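Local coordinates for protein tripeptidase (Staphylococcus aureus subsp. aureus, PDB 3RZA) that probably hydrolyses tripeptides as a metal-dependent peptidase of the M20/M25/M40 family, with zinc and calcium ions bound in this crystal, at residues A318-K321 with I322-S326; S346-N349 with T350-I353; M372-K375 with S376-L380. All blocks are in the same frame, centred on the assembly; numbering follows the deposited sequence.

Contact 1: A318-K321 with I322-S326; sequences AVVK and IAQES
V320 and Q324 touch one turn apart, and their side chains run out from the helix next to each other. CG1 of V320 comes 3.7 Å from OE1 of Q324. V320 is buried and Q324 partly exposed, so Q324 leads from the packed side of helix 318-329 toward the polar one. On the packed side, V319, V320, I322 and A323 are buried. V319 and A323 rest on strands 181-184 and 355-359, while I322 reaches F181 and Y183 and also I390 of helix 374-393. I322 is close to the first turn as well: its CG1 lies 3.2 Å from O of A318. That carbonyl takes the N-H of I322 in a nearly straight bond of 2.9 Å (N to O, 166° at the hydrogen). This is the regular i to i+4 pattern of an alpha helix, here one packed against the central sheet of the metallopeptidase fold. Q324 N to V320 O and E325 N to K321 O follow the same pattern. The bond from A323 N to V319 O is weak, at 3.4 Å, and O of V319 is also hydrogen-bonded to Y183. Buried S326 donates from OG to O of A323, and OG also bonds to NE2 of Q383 in helix 374-393. The other side is polar and held by directed bonds. K321 is exposed, and its chain bends at chi2 (-81°) and chi4 (-89°), which curls NZ back to Q324. NZ meets OE1 of Q324 at 2.8 Å, in the plane of the amide carbonyl. NZ also bonds to O of D315, and NE2 of Q324 bonds to O of A334, so the amide is held at both ends.

Contact 2: S346-N349 with T350-I353; sequences SIIN and TFGI
F351 packs obliquely against I347 and I348. Its CZ is 3.9 Å from CG2 of I347, and its CE2 is 4.0 Å from CD1 of I348. The chi1 of F351 (-49°) sets CG anti to its own carbonyl carbon, and the ring folds back toward I347 and I348. O of I347 sits 3.9 Å above the ring plane, over its centre. Further along, I348 uses its CG2 branch to meet CB of I353. I348 and I353 both touch Y94 of strand 93-98, and F351 and I353 both touch L177. After helix 344-348 the chain turns and runs on into strand 355-359 of the central sheet. The bonds here are of the i to i+3 kind. F351 N reaches O of I348 at 2.9 Å, and G352 N reaches O of N349 at 3.0 Å. Both donors stand well above the carbonyl planes. G352 has a positive phi (84°), which suits a residue without a side chain. At the polar edge T350 is exposed. Its OG1 lies between the backbone N and the carbonyl carbon (chi1 80°) and donates to O of I347 at 2.7 Å, in the carbonyl plane. The N-H of T350 adds a weak bond to the same oxygen. ND2 of N349 bonds to O of S355 and, weakly, to O of G345.

Contact 3: M372-K375 with S376-L380; sequences MPIK and SLNLL
M372, a selenomethionine, meets the first helical turn with its methyl end. CE lies 3.9 Å from CB of L377 and 3.5 Å from N of L377. The chain leaves with CG anti to the backbone N (chi1 -173°) and then bends at chi2 (61°), which brings CE alongside the helix. M372 and L377 both touch A132 of helix 128-147, and L377 also reaches L26 of helix 23-34. Other side chains meet along the turn, some as mixed apolar-polar contacts. The ring of P373 presents CG to OG of S376 at 3.5 Å. I374 and N378 extend next to each other, with CG2 of I374 3.8 Å from ND2 of N378. K375 and L379 are likewise aligned, with CG of K375 near CD1 of L379.

The hydrogen bonds are those of the backbone. L377 N donates to O of P373 at 3.2 Å, N378 N to O of I374 at 3.0 Å, and L379 N to O of K375. The middle bond is nearly straight, 172° at the hydrogen. P373 is the N-cap residue, at the junction of strand 371-373 with helix 374-393. The strand is held to its neighbour by backbone bonds between M372 and I118.

The one charged side chain is that of K375. It is extended and exposed, and its NZ bonds to a tetraethylene glycol molecule that probably came from the crystallisation liquor, not across the two segments. The strand end is therefore joined to the helix by the L377-P373 backbone bond and by the M372 methyl on L377. The other backbone bonds are internal to the helix.

In the fold
Each contact is local and partly buried, and no two of them touch. Contact 1 has the most buried residues and contact 3 the fewest. Contact 2 is nearest the chain centre, about 14 Å from centre to centre. S346 in contact 2 has its side chain about 11 Å from the bound zinc ion. Contacts 1 and 3 are tied through helix 374-393: contact 3 begins it, and I322, E325 and S326 of contact 1 pack on its later turns. Contacts 1 and 2 share strand 355-359: V319, V320 and A323 pack on it, and contact 2 leads into it. Contact 1 adds a polar side-chain bond, contact 2 aromatic packing, and contact 3 a selenomethionine methyl.

Contact 1: A318-K321 with I322-S326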
loop_
_atom_site.group_PDB
_atom_site.type_symbol
_atom_site.label_atom_id
_atom_site.label_comp_id
_atom_site.label_asym_id
_atom_site.label_seq_id
_atom_site.Cartn_x
_atom_site.Cartn_y
_atom_site.Cartn_z
ATOM N N ALA A 318 26.332 41.518 0.582
ATOM C CA ALA A 318 27.463 41.341 -0.348
ATOM C C ALA A 318 27.362 40.077 -1.190
ATOM O O ALA A 318 27.588 40.119 -2.401
ATOM C CB ALA A 318 28.797 41.333 0.427
ATOM N N VAL A 319 27.022 38.957 -0.538
ATOM C CA VAL A 319 26.903 37.667 -1.226
ATOM C C VAL A 319 25.875 37.662 -2.377
ATOM O O VAL A 319 26.117 37.036 -3.419
ATOM C CB VAL A 319 26.630 36.494 -0.226
ATOM C CG1 VAL A 319 25.262 36.635 0.475
ATOM C CG2 VAL A 319 26.756 35.160 -0.927
ATOM N N VAL A 320 24.759 38.372 -2.200
ATOM C CA VAL A 320 23.719 38.469 -3.233
ATOM C C VAL A 320 24.154 39.409 -4.350
ATOM O O VAL A 320 24.036 39.082 -5.527
ATOM C CB VAL A 320 22.374 38.968 -2.650
ATOM C CG1 VAL A 320 21.313 39.049 -3.742
ATOM C CG2 VAL A 320 21.893 38.077 -1.484
ATOM N N LYS A 321 24.669 40.575 -3.970
ATOM C CA LYS A 321 25.114 41.593 -4.935
ATOM C C LYS A 321 26.263 41.128 -5.839
ATOM O O LYS A 321 26.258 41.397 -7.033
ATOM C CB LYS A 321 25.501 42.892 -4.206
ATOM C CG LYS A 321 24.299 43.600 -3.505
ATOM C CD LYS A 321 23.472 44.424 -4.511
ATOM C CE LYS A 321 21.972 44.540 -4.154
ATOM N NZ LYS A 321 21.102 43.427 -4.709
ATOM N N ILE A 322 27.218 40.396 -5.277
ATOM C CA ILE A 322 28.319 39.803 -6.068
ATOM C C ILE A 322 27.801 38.735 -7.078
ATOM O O ILE A 322 28.231 38.717 -8.247
ATOM C CB ILE A 322 29.435 39.252 -5.150
ATOM C CG1 ILE A 322 30.126 40.413 -4.400
ATOM C CG2 ILE A 322 30.451 38.467 -5.951
ATOM C CD1 ILE A 322 30.905 39.982 -3.132
ATOM N N ALA A 323 26.827 37.916 -6.673
ATOM C CA ALA A 323 26.209 36.927 -7.606
ATOM C C ALA A 323 25.471 37.612 -8.761
ATOM O O ALA A 323 25.580 37.194 -9.940
ATOM C CB ALA A 323 25.250 35.982 -6.850
ATOM N N GLN A 324 24.710 38.654 -8.423
ATOM C CA GLN A 324 24.001 39.422 -9.425
ATOM C C GLN A 324 24.966 40.190 -10.353
ATOM O O GLN A 324 24.759 40.213 -11.562
ATOM C CB GLN A 324 22.996 40.388 -8.779
ATOM C CG GLN A 324 21.798 39.725 -8.133
ATOM C CD GLN A 324 20.873 40.763 -7.568
ATOM O OE1 GLN A 324 21.208 41.414 -6.586
ATOM N NE2 GLN A 324 19.741 40.992 -8.234
ATOM N N GLU A 325 26.014 40.795 -9.786
ATOM C CA GLU A 325 27.050 41.507 -10.595
ATOM C C GLU A 325 27.732 40.566 -11.603
ATOM O O GLU A 325 27.841 40.906 -12.799
ATOM C CB GLU A 325 28.108 42.159 -9.695
ATOM C CG GLU A 325 29.156 43.051 -10.451
ATOM C CD GLU A 325 30.253 43.636 -9.535
ATOM O OE1 GLU A 325 30.092 43.628 -8.299
ATOM O OE2 GLU A 325 31.286 44.091 -10.072
ATOM N N SER A 326 28.152 39.390 -11.126
ATOM C CA SER A 326 28.771 38.339 -11.991
ATOM C C SER A 326 27.833 37.928 -13.145
ATOM O O SER A 326 28.265 37.814 -14.295
ATOM C CB SER A 326 29.201 37.121 -11.170
ATOM O OG SER A 326 28.097 36.305 -10.712
#

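Contact 2: S346-N349 with T350-I353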
loop_
_atom_site.group_PDB
_atom_site.type_symbol
_atom_site.label_atom_id
_atom_site.label_comp_id
_atom_site.label_asym_id
_atom_site.label_seq_id
_atom_site.Cartn_x
_atom_site.Cartn_y
_atom_site.Cartn_z
ATOM N N SER A 346 21.321 25.215 2.620
ATOM C CA SER A 346 20.357 25.272 3.733
ATOM C C SER A 346 21.009 24.901 5.062
ATOM O O SER A 346 20.657 25.466 6.092
ATOM C CB SER A 346 19.160 24.333 3.497
ATOM O OG SER A 346 18.502 24.557 2.247
ATOM N N ILE A 347 21.950 23.946 5.031
ATOM C CA ILE A 347 22.677 23.543 6.222
ATOM C C ILE A 347 23.801 24.514 6.545
ATOM O O ILE A 347 23.984 24.874 7.719
ATOM C CB ILE A 347 23.240 22.116 6.100
ATOM C CG1 ILE A 347 22.119 21.099 5.829
ATOM C CG2 ILE A 347 23.999 21.725 7.378
ATOM C CD1 ILE A 347 20.897 21.165 6.823
ATOM N N ILE A 348 24.532 24.954 5.526
ATOM C CA ILE A 348 25.730 25.776 5.733
ATOM C C ILE A 348 25.358 27.142 6.314
ATOM O O ILE A 348 26.056 27.639 7.194
ATOM C CB ILE A 348 26.561 25.971 4.411
ATOM C CG1 ILE A 348 27.060 24.612 3.860
ATOM C CG2 ILE A 348 27.736 26.995 4.625
ATOM C CD1 ILE A 348 28.454 24.267 4.189
ATOM N N ASN A 349 24.242 27.719 5.843
ATOM C CA ASN A 349 23.648 28.914 6.481
ATOM C C ASN A 349 23.473 28.803 8.003
ATOM O O ASN A 349 23.704 29.784 8.697
ATOM C CB ASN A 349 22.294 29.323 5.824
ATOM C CG ASN A 349 22.474 30.239 4.595
ATOM O OD1 ASN A 349 23.020 31.329 4.704
ATOM N ND2 ASN A 349 22.005 29.784 3.424
ATOM N N THR A 350 23.125 27.612 8.519
ATOM C CA THR A 350 23.011 27.399 9.998
ATOM C C THR A 350 24.345 27.495 10.774
ATOM O O THR A 350 24.333 27.671 11.987
ATOM C CB THR A 350 22.317 26.049 10.394
ATOM O OG1 THR A 350 23.247 24.957 10.290
ATOM C CG2 THR A 350 21.062 25.780 9.540
ATOM N N PHE A 351 25.473 27.392 10.070
ATOM C CA PHE A 351 26.801 27.696 10.638
ATOM C C PHE A 351 27.113 29.210 10.709
ATOM O O PHE A 351 28.183 29.576 11.167
ATOM C CB PHE A 351 27.945 27.004 9.834
ATOM C CG PHE A 351 27.734 25.525 9.550
ATOM C CD1 PHE A 351 26.989 24.691 10.405
ATOM C CD2 PHE A 351 28.347 24.949 8.431
ATOM C CE1 PHE A 351 26.831 23.313 10.109
ATOM C CE2 PHE A 351 28.194 23.575 8.130
ATOM C CZ PHE A 351 27.434 22.764 8.966
ATOM N N GLY A 352 26.219 30.076 10.226
ATOM C CA GLY A 352 26.449 31.530 10.223
ATOM C C GLY A 352 27.252 32.073 9.047
ATOM O O GLY A 352 27.699 33.203 9.104
ATOM N N ILE A 353 27.439 31.269 7.989
ATOM C CA ILE A 353 28.119 31.707 6.765
ATOM C C ILE A 353 27.023 31.985 5.715
ATOM O O ILE A 353 26.440 31.015 5.203
ATOM C CB ILE A 353 29.106 30.598 6.221
ATOM C CG1 ILE A 353 30.178 30.227 7.265
ATOM C CG2 ILE A 353 29.774 31.068 4.948
ATOM C CD1 ILE A 353 31.074 29.063 6.842
#

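Contact 3: M372-K375 with S376-L380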
loop_
_atom_site.group_PDB
_atom_site.type_symbol
_atom_site.label_atom_id
_atom_site.label_comp_id
_atom_site.label_asym_id
_atom_site.label_seq_id
_atom_site.Cartn_x
_atom_site.Cartn_y
_atom_site.Cartn_z
HETATM N N MSE A 372 22.092 18.450 -19.916
HETATM C CA MSE A 372 22.873 19.650 -19.570
HETATM C C MSE A 372 23.112 20.445 -20.847
HETATM O O MSE A 372 23.731 19.910 -21.777
HETATM C CB MSE A 372 24.206 19.254 -18.936
HETATM C CG MSE A 372 25.015 20.409 -18.379
HETATM SE SE MSE A 372 24.151 21.379 -16.972
HETATM C CE MSE A 372 25.200 22.985 -16.983
ATOM N N PRO A 373 22.648 21.719 -20.899
ATOM C CA PRO A 373 23.059 22.539 -22.039
ATOM C C PRO A 373 24.539 22.898 -21.964
ATOM O O PRO A 373 25.011 23.314 -20.904
ATOM C CB PRO A 373 22.178 23.796 -21.918
ATOM C CG PRO A 373 21.278 23.559 -20.712
ATOM C CD PRO A 373 21.867 22.507 -19.920
ATOM N N ILE A 374 25.260 22.718 -23.074
ATOM C CA ILE A 374 26.695 23.051 -23.145
ATOM C C ILE A 374 26.892 24.559 -22.905
ATOM O O ILE A 374 27.796 24.947 -22.185
ATOM C CB ILE A 374 27.347 22.615 -24.522
ATOM C CG1 ILE A 374 27.369 21.088 -24.685
ATOM C CG2 ILE A 374 28.782 23.142 -24.667
ATOM C CD1 ILE A 374 27.463 20.622 -26.205
ATOM N N LYS A 375 26.014 25.392 -23.470
ATOM C CA LYS A 375 26.107 26.848 -23.280
ATOM C C LYS A 375 25.989 27.229 -21.783
ATOM O O LYS A 375 26.707 28.113 -21.311
ATOM C CB LYS A 375 25.060 27.589 -24.121
ATOM C CG LYS A 375 25.110 29.134 -24.005
ATOM C CD LYS A 375 24.145 29.786 -24.940
ATOM C CE LYS A 375 24.234 31.282 -24.840
ATOM N NZ LYS A 375 23.212 31.938 -25.720
ATOM N N SER A 376 25.126 26.536 -21.050
ATOM C CA SER A 376 24.990 26.756 -19.575
ATOM C C SER A 376 26.232 26.340 -18.767
ATOM O O SER A 376 26.637 27.036 -17.824
ATOM C CB SER A 376 23.742 26.051 -19.035
ATOM O OG SER A 376 22.567 26.638 -19.571
ATOM N N LEU A 377 26.841 25.220 -19.158
ATOM C CA LEU A 377 28.061 24.760 -18.530
ATOM C C LEU A 377 29.182 25.787 -18.714
ATOM O O LEU A 377 29.868 26.095 -17.775
ATOM C CB LEU A 377 28.475 23.406 -19.108
ATOM C CG LEU A 377 29.677 22.684 -18.529
ATOM C CD1 LEU A 377 29.399 22.189 -17.120
ATOM C CD2 LEU A 377 30.045 21.526 -19.461
ATOM N N ASN A 378 29.338 26.283 -19.936
ATOM C CA ASN A 378 30.310 27.361 -20.248
ATOM C C ASN A 378 30.054 28.628 -19.436
ATOM O O ASN A 378 30.966 29.152 -18.798
ATOM C CB ASN A 378 30.293 27.685 -21.750
ATOM C CG ASN A 378 30.777 26.521 -22.620
ATOM O OD1 ASN A 378 31.514 25.637 -22.153
ATOM N ND2 ASN A 378 30.350 26.511 -23.901
ATOM N N LEU A 379 28.804 29.095 -19.433
ATOM C CA LEU A 379 28.427 30.286 -18.649
ATOM C C LEU A 379 28.623 30.128 -17.141
ATOM O O LEU A 379 28.995 31.104 -16.480
ATOM C CB LEU A 379 26.958 30.724 -18.943
ATOM C CG LEU A 379 26.694 31.340 -20.329
ATOM C CD1 LEU A 379 25.192 31.458 -20.544
ATOM C CD2 LEU A 379 27.391 32.726 -20.518
ATOM N N LEU A 380 28.358 28.934 -16.600
ATOM C CA LEU A 380 28.502 28.673 -15.149
ATOM C C LEU A 380 29.956 28.741 -14.702
ATOM O O LEU A 380 30.254 29.345 -13.679
ATOM C CB LEU A 380 27.926 27.297 -14.750
ATOM C CG LEU A 380 27.963 26.885 -13.253
ATOM C CD1 LEU A 380 27.096 27.845 -12.386
ATOM C CD2 LEU A 380 27.537 25.394 -13.069
#